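Local structure of PspGI restriction endonuclease (3BM3) at residues E69-V74 / Q94-R99. The protein probably cuts double-stranded DNA at a specific sequence as a type II restriction endonuclease, and is caught here bound to substrate DNA with flipped bases. The protein carries 2 engineered substitutions. Residues are numbered along the deposited sequence; the frame is centred on the assembly and turned at random. Where two conformers were deposited one is given.
Sequences EYEKQV and QARFSR. With nucleotides of chain B; nucleotides of chain A.
Glu71 and Arg96 join two helical turns, one from helix 52-80 and one from helix 85-115, whose nearest CA atoms, those of Glu71 and Ala95, are 9.7 Å apart. With CG anti to the backbone N (chi1 -172°) and the chain extended beyond it, Glu71 reaches straight across and presents OE2 to Arg96 NH1 at 2.8 Å, a salt bridge somewhat bent at the hydrogen (148°). The oxygen lies at the edge of the guanidinium, within its plane, whereas NH1 meets the syn side of OE2 from well out of the carboxylate plane; the two planes stand 76° apart. Tyr67 OH also bonds OE2, and Arg75 pairs with OE1. Arg96 bends at chi3: NE forms a salt bridge to a DNA phosphate and NH2 a hydrogen bond to Gln93 OE1, so Glu71 probably acts from the second shell, helping to hold the arginine toward its phosphate.

The same turn lies against the DNA. Gln94 is engaged twice by DG9 of chain B: its NE2 donates to the sugar O4' at 3.0 Å, and its backbone O accepts from the base N2 at 3.1 Å; OE1 accepts from N2 of another guanine. The O2 of DC5 of chain A sits over one face of the Phe97 ring, 3.2 Å from CG, and Arg99 CB packs against C2 of DA6 of chain A at 3.3 Å. Helix 85-115 of this EcoRII-C-like, PDDEXK-clan endonuclease is thus a DNA-contacting helix that meets the minor-groove edge of DG9 and DC5, joined to helix 52-80 by the Glu71-Arg96 salt bridge.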
ATOM      1  N   GLU C  69      21.062  -2.725 -16.326  1.00 14.36           N
ATOM      2  CA  GLU C  69      22.296  -3.278 -16.849  1.00 15.65           C
ATOM      3  C   GLU C  69      22.951  -4.164 -15.821  1.00 14.67           C
ATOM      4  O   GLU C  69      23.440  -5.242 -16.141  1.00 14.77           O
ATOM      5  CB  GLU C  69      23.266  -2.168 -17.249  1.00 16.67           C
ATOM      6  CG  GLU C  69      22.791  -1.327 -18.432  1.00 21.96           C
ATOM      7  CD  GLU C  69      23.758  -0.184 -18.759  1.00 26.94           C
ATOM      8  OE1 GLU C  69      24.931  -0.479 -19.066  1.00 30.57           O
ATOM      9  OE2 GLU C  69      23.346   1.012 -18.732  1.00 33.71           O
ATOM     10  N   TYR C  70      22.975  -3.712 -14.581  1.00 13.46           N
ATOM     11  CA  TYR C  70      23.513  -4.535 -13.500  1.00 13.24           C
ATOM     12  C   TYR C  70      22.654  -5.766 -13.266  1.00 12.64           C
ATOM     13  O   TYR C  70      23.164  -6.862 -13.091  1.00 12.72           O
ATOM     14  CB  TYR C  70      23.620  -3.743 -12.219  1.00 13.97           C
ATOM     15  CG  TYR C  70      24.723  -2.710 -12.211  1.00 13.48           C
ATOM     16  CD1 TYR C  70      25.924  -2.917 -12.885  1.00 16.59           C
ATOM     17  CD2 TYR C  70      24.580  -1.517 -11.507  1.00 16.46           C
ATOM     18  CE1 TYR C  70      26.926  -1.963 -12.863  1.00 15.92           C
ATOM     19  CE2 TYR C  70      25.573  -0.572 -11.488  1.00 15.95           C
ATOM     20  CZ  TYR C  70      26.751  -0.806 -12.143  1.00 17.81           C
ATOM     21  OH  TYR C  70      27.780   0.115 -12.138  1.00 19.77           O
ATOM     22  N   GLU C  71      21.347  -5.576 -13.291  1.00 12.21           N
ATOM     23  CA  GLU C  71      20.412  -6.692 -13.099  1.00 12.98           C
ATOM     24  C   GLU C  71      20.680  -7.761 -14.151  1.00 12.84           C
ATOM     25  O   GLU C  71      20.653  -8.945 -13.863  1.00 11.76           O
ATOM     26  CB  GLU C  71      18.994  -6.190 -13.263  1.00 13.41           C
ATOM     27  CG  GLU C  71      17.938  -7.203 -12.913  1.00 14.65           C
ATOM     28  CD  GLU C  71      16.555  -6.698 -13.184  1.00 14.08           C
ATOM     29  OE1 GLU C  71      16.184  -6.621 -14.369  1.00 15.61           O
ATOM     30  OE2 GLU C  71      15.845  -6.370 -12.223  1.00 14.85           O
ATOM     31  N   LYS C  72      20.936  -7.331 -15.388  1.00 12.64           N
ATOM     32  CA  LYS C  72      21.181  -8.252 -16.504  1.00 13.34           C
ATOM     33  C   LYS C  72      22.458  -9.025 -16.256  1.00 12.47           C
ATOM     34  O   LYS C  72      22.521 -10.242 -16.444  1.00 12.51           O
ATOM     35  CB  LYS C  72      21.290  -7.468 -17.800  1.00 13.92           C
ATOM     36  CG  LYS C  72      21.543  -8.319 -19.010  1.00 17.13           C
ATOM     37  CD  LYS C  72      21.453  -7.467 -20.263  1.00 21.03           C
ATOM     38  CE  LYS C  72      21.820  -8.266 -21.481  1.00 25.90           C
ATOM     39  NZ  LYS C  72      20.936  -9.457 -21.603  1.00 28.44           N
ATOM     40  N   GLN C  73      23.496  -8.340 -15.794  1.00 12.80           N
ATOM     41  CA  GLN C  73      24.725  -9.042 -15.451  1.00 13.25           C
ATOM     42  C   GLN C  73      24.503 -10.108 -14.397  1.00 12.97           C
ATOM     43  O   GLN C  73      24.998 -11.234 -14.497  1.00 13.12           O
ATOM     44  CB  GLN C  73      25.767  -8.068 -14.929  1.00 12.88           C
ATOM     45  CG  GLN C  73      26.302  -7.139 -15.989  1.00 14.54           C
ATOM     46  CD  GLN C  73      27.393  -6.273 -15.458  1.00 16.18           C
ATOM     47  OE1 GLN C  73      28.227  -6.728 -14.665  1.00 18.84           O
ATOM     48  NE2 GLN C  73      27.383  -5.020 -15.849  1.00 17.60           N
ATOM     49  N   VAL C  74      23.766  -9.736 -13.362  1.00 12.38           N
ATOM     50  CA  VAL C  74      23.489 -10.634 -12.263  1.00 12.52           C
ATOM     51  C   VAL C  74      22.612 -11.793 -12.737  1.00 11.68           C
ATOM     52  O   VAL C  74      22.867 -12.954 -12.426  1.00 12.20           O
ATOM     53  CB  VAL C  74      22.836  -9.889 -11.107  1.00 11.65           C
ATOM     54  CG1 VAL C  74      22.366 -10.868 -10.041  1.00 13.58           C
ATOM     55  CG2 VAL C  74      23.812  -8.933 -10.509  1.00 12.06           C
ATOM     56  N   GLN C  94      11.145  -7.548  -6.601  1.00  8.58           N
ATOM     57  CA  GLN C  94      11.116  -7.015  -5.243  1.00  8.90           C
ATOM     58  C   GLN C  94      12.188  -5.941  -5.045  1.00 10.03           C
ATOM     59  O   GLN C  94      11.950  -4.914  -4.415  1.00 10.23           O
ATOM     60  CB  GLN C  94      11.188  -8.155  -4.232  1.00  9.42           C
ATOM     61  CG  GLN C  94      10.020  -9.087  -4.322  1.00  9.40           C
ATOM     62  CD  GLN C  94       8.721  -8.522  -3.790  1.00  9.31           C
ATOM     63  OE1 GLN C  94       8.278  -7.459  -4.230  1.00  8.61           O
ATOM     64  NE2 GLN C  94       8.117  -9.215  -2.855  1.00  9.30           N
ATOM     65  N   ALA C  95      13.367  -6.184  -5.605  1.00  9.96           N
ATOM     66  CA  ALA C  95      14.431  -5.162  -5.655  1.00 10.39           C
ATOM     67  C   ALA C  95      13.979  -3.926  -6.381  1.00 10.67           C
ATOM     68  O   ALA C  95      14.216  -2.818  -5.932  1.00 11.97           O
ATOM     69  CB  ALA C  95      15.701  -5.741  -6.284  1.00  9.38           C
ATOM     70  N   ARG C  96      13.294  -4.086  -7.516  1.00  9.71           N
ATOM     71  CA  ARG C  96      12.848  -2.962  -8.307  1.00 10.46           C
ATOM     72  C   ARG C  96      11.834  -2.140  -7.548  1.00  9.99           C
ATOM     73  O   ARG C  96      11.903  -0.948  -7.633  1.00 11.64           O
ATOM     74  CB  ARG C  96      12.300  -3.454  -9.646  1.00 10.27           C
ATOM     75  CG  ARG C  96      13.403  -3.938 -10.590  1.00 12.34           C
ATOM     76  CD  ARG C  96      12.895  -4.109 -11.988  1.00 13.68           C
ATOM     77  NE  ARG C  96      11.787  -5.029 -12.154  1.00 15.30           N
ATOM     78  CZ  ARG C  96      11.892  -6.332 -12.437  1.00 17.02           C
ATOM     79  NH1 ARG C  96      13.075  -6.918 -12.533  1.00 15.33           N
ATOM     80  NH2 ARG C  96      10.798  -7.050 -12.594  1.00 15.43           N
ATOM     81  N   PHE C  97      10.918  -2.767  -6.809  1.00 10.14           N
ATOM     82  CA  PHE C  97       9.944  -2.012  -6.025  1.00 10.18           C
ATOM     83  C   PHE C  97      10.698  -1.186  -4.991  1.00 10.36           C
ATOM     84  O   PHE C  97      10.555   0.025  -4.913  1.00 10.98           O
ATOM     85  CB  PHE C  97       9.011  -2.979  -5.334  1.00  9.73           C
ATOM     86  CG  PHE C  97       7.938  -3.562  -6.242  1.00  8.42           C
ATOM     87  CD1 PHE C  97       7.231  -2.727  -7.111  1.00  8.46           C
ATOM     88  CD2 PHE C  97       7.571  -4.883  -6.155  1.00 10.87           C
ATOM     89  CE1 PHE C  97       6.190  -3.230  -7.868  1.00 10.34           C
ATOM     90  CE2 PHE C  97       6.541  -5.380  -6.943  1.00 12.10           C
ATOM     91  CZ  PHE C  97       5.853  -4.546  -7.765  1.00 10.65           C
ATOM     92  N   SER C  98      11.506  -1.863  -4.188  0.50 10.57           N
ATOM     93  CA  SER C  98      12.202  -1.187  -3.089  0.50 10.52           C
ATOM     94  C   SER C  98      13.134  -0.097  -3.641  0.50 10.88           C
ATOM     95  O   SER C  98      13.091   1.069  -3.210  0.50 10.95           O
ATOM     96  CB  SER C  98      12.951  -2.193  -2.220  0.50 11.26           C
ATOM     97  OG  SER C  98      13.571  -1.515  -1.146  0.50  9.50           O
ATOM     98  N   ARG C  99      13.945  -0.465  -4.623  1.00 10.66           N
ATOM     99  CA  ARG C  99      14.899   0.475  -5.230  1.00 10.37           C
ATOM    100  C   ARG C  99      14.282   1.628  -5.980  1.00 10.60           C
ATOM    101  O   ARG C  99      14.784   2.735  -5.932  1.00 11.13           O
ATOM    102  CB  ARG C  99      15.849  -0.261  -6.165  1.00 10.32           C
ATOM    103  CG  ARG C  99      16.756  -1.228  -5.439  1.00 10.45           C
ATOM    104  CD  ARG C  99      17.499  -2.075  -6.462  1.00 11.56           C
ATOM    105  NE  ARG C  99      18.538  -2.878  -5.844  1.00 11.91           N
ATOM    106  CZ  ARG C  99      19.843  -2.609  -5.869  1.00 12.31           C
ATOM    107  NH1 ARG C  99      20.305  -1.540  -6.486  1.00 13.22           N
ATOM    108  NH2 ARG C  99      20.702  -3.416  -5.259  1.00 11.67           N
TER
ATOM    109  P    DG B   9       8.487 -13.418   0.490  1.00 10.92           P
ATOM    110  OP1  DG B   9       8.009 -14.746   0.013  1.00 11.58           O
ATOM    111  OP2  DG B   9       8.507 -13.128   1.944  1.00 11.04           O
ATOM    112  O5'  DG B   9       9.953 -13.192  -0.074  1.00 10.05           O
ATOM    113  C5'  DG B   9      10.195 -13.301  -1.469  1.00 10.57           C
ATOM    114  C4'  DG B   9      11.074 -12.168  -1.941  1.00 10.55           C
ATOM    115  O4'  DG B   9      10.374 -10.902  -1.799  1.00  9.30           O
ATOM    116  C3'  DG B   9      12.381 -12.001  -1.176  1.00  9.65           C
ATOM    117  O3'  DG B   9      13.348 -11.497  -2.087  1.00  8.59           O
ATOM    118  C2'  DG B   9      12.021 -10.954  -0.134  1.00 11.47           C
ATOM    119  C1'  DG B   9      11.100 -10.042  -0.927  1.00 10.13           C
ATOM    120  N9   DG B   9      10.122  -9.312  -0.123  1.00  9.83           N
ATOM    121  C8   DG B   9       9.387  -9.801   0.927  1.00  9.23           C
ATOM    122  N7   DG B   9       8.554  -8.924   1.422  1.00  8.89           N
ATOM    123  C5   DG B   9       8.762  -7.784   0.660  1.00  8.68           C
ATOM    124  C6   DG B   9       8.146  -6.507   0.729  1.00  9.49           C
ATOM    125  O6   DG B   9       7.254  -6.125   1.498  1.00 10.45           O
ATOM    126  N1   DG B   9       8.662  -5.639  -0.225  1.00  9.34           N
ATOM    127  C2   DG B   9       9.643  -5.954  -1.135  1.00  9.30           C
ATOM    128  N2   DG B   9       9.999  -4.983  -1.980  1.00  7.05           N
ATOM    129  N3   DG B   9      10.226  -7.141  -1.208  1.00  9.20           N
ATOM    130  C4   DG B   9       9.738  -8.001  -0.289  1.00  9.82           C
TER
ATOM    131  P    DC A   5       7.253   4.001  -3.130  1.00  9.89           P
ATOM    132  OP1  DC A   5       7.711   5.083  -4.018  1.00  9.02           O
ATOM    133  OP2  DC A   5       6.107   4.221  -2.209  1.00  9.47           O
ATOM    134  O5'  DC A   5       6.915   2.743  -4.044  1.00  7.21           O
ATOM    135  C5'  DC A   5       7.890   2.249  -4.948  1.00  9.12           C
ATOM    136  C4'  DC A   5       7.373   0.993  -5.606  1.00  7.30           C
ATOM    137  O4'  DC A   5       7.160   0.021  -4.567  1.00  9.41           O
ATOM    138  C3'  DC A   5       6.030   1.186  -6.310  1.00  8.34           C
ATOM    139  O3'  DC A   5       6.120   0.718  -7.648  1.00  9.69           O
ATOM    140  C2'  DC A   5       5.047   0.348  -5.516  1.00  9.96           C
ATOM    141  C1'  DC A   5       5.926  -0.638  -4.775  1.00  9.14           C
ATOM    142  N1   DC A   5       5.383  -0.998  -3.463  1.00  9.24           N
ATOM    143  C2   DC A   5       5.300  -2.342  -3.113  1.00 12.10           C
ATOM    144  O2   DC A   5       5.773  -3.188  -3.887  1.00 11.76           O
ATOM    145  N3   DC A   5       4.720  -2.686  -1.940  1.00  9.44           N
ATOM    146  C4   DC A   5       4.256  -1.733  -1.122  1.00  9.32           C
ATOM    147  N4   DC A   5       3.659  -2.113   0.010  1.00  9.54           N
ATOM    148  C5   DC A   5       4.378  -0.351  -1.434  1.00  9.01           C
ATOM    149  C6   DC A   5       4.941  -0.030  -2.601  1.00  9.54           C
ATOM    150  P    DA A   6       6.754   1.664  -8.765  1.00  9.97           P
ATOM    151  OP1  DA A   6       6.360   3.080  -8.521  1.00 11.65           O
ATOM    152  OP2  DA A   6       6.439   1.038 -10.078  1.00 10.94           O
ATOM    153  O5'  DA A   6       8.317   1.583  -8.483  1.00  9.88           O
ATOM    154  C5'  DA A   6       9.055   0.434  -8.866  1.00 10.56           C
ATOM    155  C4'  DA A   6       9.579   0.627 -10.264  1.00 12.85           C
ATOM    156  O4'  DA A   6      10.661   1.591 -10.283  1.00 11.58           O
ATOM    157  C3'  DA A   6      10.131  -0.643 -10.908  1.00 14.21           C
ATOM    158  O3'  DA A   6       9.529  -0.780 -12.189  1.00 15.22           O
ATOM    159  C2'  DA A   6      11.620  -0.371 -11.031  1.00 17.75           C
ATOM    160  C1'  DA A   6      11.633   1.129 -11.200  1.00 18.15           C
ATOM    161  N9   DA A   6      12.900   1.795 -10.898  1.00 14.29           N
ATOM    162  C8   DA A   6      13.186   3.115 -11.128  1.00 16.26           C
ATOM    163  N7   DA A   6      14.401   3.461 -10.786  1.00 16.01           N
ATOM    164  C5   DA A   6      14.954   2.291 -10.290  1.00 13.82           C
ATOM    165  C6   DA A   6      16.225   1.999  -9.773  1.00 18.67           C
ATOM    166  N6   DA A   6      17.202   2.905  -9.660  1.00 17.21           N
ATOM    167  N1   DA A   6      16.464   0.732  -9.372  1.00 17.90           N
ATOM    168  C2   DA A   6      15.482  -0.172  -9.490  1.00 17.28           C
ATOM    169  N3   DA A   6      14.246  -0.018  -9.961  1.00 16.96           N
ATOM    170  C4   DA A   6      14.042   1.253 -10.351  1.00 14.49           C
TER